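Side-chain contact in histidine utilization repressor (Pseudomonas syringae pv. tomato, PDB 2PKH), which probably represses the histidine utilization genes by binding operator DNA when inducer is absent, the fragment here being its C-terminal UTRA domain: residues P64-Q69 / Q74-Y79. Sequence-based numbering, arbitrary orientation.
Sequences PDYLKQ and QTPYAY
Q69 lies flat over one face of the Y79 ring, its CG 3.7 Å from the ring centroid in a CH-pi contact and its amide plane only 15° from that of the ring. The bend at chi2 folds the glutamine chain back so that CD follows CG across the phenol, 3.3 Å from Y79 CE1. Apolar packing continues on Y66, whose CD1 meets Y79 CD2 at 3.9 Å, the two side chains crossing at a slant. With CG anti to the backbone N (chi1 -169°), the Y66 ring reaches P76, and CB of that proline sits at the ring edge, 3.1 Å from Y66 OH. This hydroxyl hydrogen-bonds S40 on strand 36-46, and Y66 also rests on R56 and V58 of strand 49-59.

No direct hydrogen bond joins the two segments. Q69 NE2 passes close to Y79 OH at a poor angle and instead donates to D65 O (2.9 Å, 166°), which also accepts from K68 N on the opposite face. A water bridges the segments, accepting from D65 N and lying 2.7 Å from Y79 OH.

Within the UTRA domain, D65, Y66 and Q69, in and beside the 3-10 turn 66-68, thereby pack the loop after strand 49-59 on P76 and Y79 in the first turn of helix 76-83, whose start T75 caps. The contact is mixed: the nearly straight bond to D65 O helps hold the amide flat over Y79, Y66 adds apolar packing, and one water links the phenol to D65 N.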
loop_
_atom_site.group_PDB
_atom_site.type_symbol
_atom_site.label_atom_id
_atom_site.label_comp_id
_atom_site.label_asym_id
_atom_site.label_seq_id
_atom_site.Cartn_x
_atom_site.Cartn_y
_atom_site.Cartn_z
ATOM N N PRO B 64 -4.550 -27.571 11.943
ATOM C CA PRO B 64 -4.266 -28.654 12.871
ATOM C C PRO B 64 -2.902 -29.309 12.744
ATOM O O PRO B 64 -2.416 -29.914 13.719
ATOM C CB PRO B 64 -5.429 -29.644 12.665
ATOM C CG PRO B 64 -6.206 -29.145 11.539
ATOM C CD PRO B 64 -5.781 -27.795 11.157
ATOM N N ASP B 65 -2.270 -29.190 11.577
ATOM C CA ASP B 65 -1.006 -29.891 11.343
ATOM C C ASP B 65 0.221 -28.952 11.399
ATOM O O ASP B 65 1.320 -29.332 10.957
ATOM C CB ASP B 65 -1.032 -30.616 9.988
ATOM C CG ASP B 65 -2.111 -31.717 9.934
ATOM O OD1 ASP B 65 -2.388 -32.339 10.981
ATOM O OD2 ASP B 65 -2.688 -31.921 8.852
ATOM N N TYR B 66 0.020 -27.750 11.948
ATOM C CA TYR B 66 1.071 -26.758 12.071
ATOM C C TYR B 66 2.332 -27.315 12.757
ATOM O O TYR B 66 3.444 -27.129 12.267
ATOM C CB TYR B 66 0.520 -25.525 12.795
ATOM C CG TYR B 66 1.444 -24.284 12.753
ATOM C CD1 TYR B 66 1.405 -23.401 11.716
ATOM C CD2 TYR B 66 2.293 -24.015 13.807
ATOM C CE1 TYR B 66 2.263 -22.258 11.687
ATOM C CE2 TYR B 66 3.153 -22.838 13.815
ATOM C CZ TYR B 66 3.143 -22.014 12.764
ATOM O OH TYR B 66 3.933 -20.852 12.819
ATOM N N LEU B 67 2.160 -28.052 13.849
ATOM C CA LEU B 67 3.325 -28.521 14.637
ATOM C C LEU B 67 4.201 -29.523 13.846
ATOM O O LEU B 67 5.379 -29.727 14.141
ATOM C CB LEU B 67 2.865 -29.117 15.951
ATOM C CG LEU B 67 2.287 -28.102 16.968
ATOM C CD1 LEU B 67 2.044 -28.903 18.303
ATOM C CD2 LEU B 67 3.211 -26.938 17.187
ATOM N N LYS B 68 3.597 -30.129 12.843
ATOM C CA LYS B 68 4.212 -31.183 12.073
ATOM C C LYS B 68 5.109 -30.678 10.954
ATOM O O LYS B 68 5.781 -31.475 10.305
ATOM C CB LYS B 68 3.097 -32.096 11.473
ATOM C CG LYS B 68 2.279 -32.793 12.552
ATOM C CD LYS B 68 0.943 -33.234 11.983
ATOM C CE LYS B 68 -0.041 -33.549 13.143
ATOM N NZ LYS B 68 -1.329 -34.092 12.597
ATOM N N GLN B 69 5.121 -29.361 10.721
ATOM C CA GLN B 69 5.833 -28.777 9.593
ATOM C C GLN B 69 7.362 -28.489 9.837
ATOM O O GLN B 69 7.814 -28.304 11.007
ATOM C CB GLN B 69 5.127 -27.489 9.175
ATOM C CG GLN B 69 3.632 -27.605 8.950
ATOM C CD GLN B 69 3.279 -28.691 7.914
ATOM O OE1 GLN B 69 3.898 -28.774 6.858
ATOM N NE2 GLN B 69 2.308 -29.531 8.233
ATOM N N GLN B 74 9.914 -23.819 4.467
ATOM C CA GLN B 74 8.800 -22.974 4.128
ATOM C C GLN B 74 8.607 -21.989 5.315
ATOM O O GLN B 74 8.896 -22.356 6.408
ATOM C CB GLN B 74 7.567 -23.899 3.975
ATOM C CG GLN B 74 6.311 -23.266 3.394
ATOM C CD GLN B 74 5.200 -24.292 3.221
ATOM O OE1 GLN B 74 5.119 -25.295 3.956
ATOM N NE2 GLN B 74 4.369 -24.070 2.240
ATOM N N THR B 75 8.164 -20.741 5.125
ATOM C CA THR B 75 7.833 -19.929 6.304
ATOM C C THR B 75 6.430 -20.354 6.822
ATOM O O THR B 75 5.586 -20.910 6.056
ATOM C CB THR B 75 7.754 -18.436 6.009
ATOM O OG1 THR B 75 6.644 -18.198 5.146
ATOM C CG2 THR B 75 9.074 -17.860 5.413
ATOM N N PRO B 76 6.171 -20.163 8.125
ATOM C CA PRO B 76 4.813 -20.332 8.678
ATOM C C PRO B 76 3.697 -19.579 7.883
ATOM O O PRO B 76 2.648 -20.145 7.562
ATOM C CB PRO B 76 4.939 -19.808 10.108
ATOM C CG PRO B 76 6.445 -20.027 10.471
ATOM C CD PRO B 76 7.212 -19.925 9.152
ATOM N N TYR B 77 3.952 -18.323 7.531
ATOM C CA TYR B 77 2.945 -17.584 6.736
ATOM C C TYR B 77 2.639 -18.254 5.409
ATOM O O TYR B 77 1.491 -18.340 5.046
ATOM C CB TYR B 77 3.385 -16.174 6.508
ATOM C CG TYR B 77 2.236 -15.326 6.034
ATOM C CD1 TYR B 77 1.318 -14.777 6.938
ATOM C CD2 TYR B 77 2.034 -15.105 4.668
ATOM C CE1 TYR B 77 0.242 -13.987 6.498
ATOM C CE2 TYR B 77 0.947 -14.365 4.215
ATOM C CZ TYR B 77 0.057 -13.794 5.133
ATOM O OH TYR B 77 -1.008 -12.983 4.683
ATOM N N ALA B 78 3.658 -18.737 4.697
ATOM C CA ALA B 78 3.436 -19.380 3.419
ATOM C C ALA B 78 2.624 -20.617 3.662
ATOM O O ALA B 78 1.639 -20.866 2.959
ATOM C CB ALA B 78 4.764 -19.753 2.766
ATOM N N TYR B 79 3.052 -21.447 4.626
ATOM C CA TYR B 79 2.284 -22.627 4.984
ATOM C C TYR B 79 0.799 -22.301 5.277
ATOM O O TYR B 79 -0.127 -22.849 4.653
ATOM C CB TYR B 79 2.895 -23.332 6.181
ATOM C CG TYR B 79 2.032 -24.445 6.681
ATOM C CD1 TYR B 79 1.923 -25.623 5.955
ATOM C CD2 TYR B 79 1.335 -24.329 7.893
ATOM C CE1 TYR B 79 1.100 -26.676 6.385
ATOM C CE2 TYR B 79 0.509 -25.366 8.359
ATOM C CZ TYR B 79 0.418 -26.552 7.587
ATOM O OH TYR B 79 -0.337 -27.598 8.023
HETATM O O HOH W 1 -2.818 -27.603 9.152
#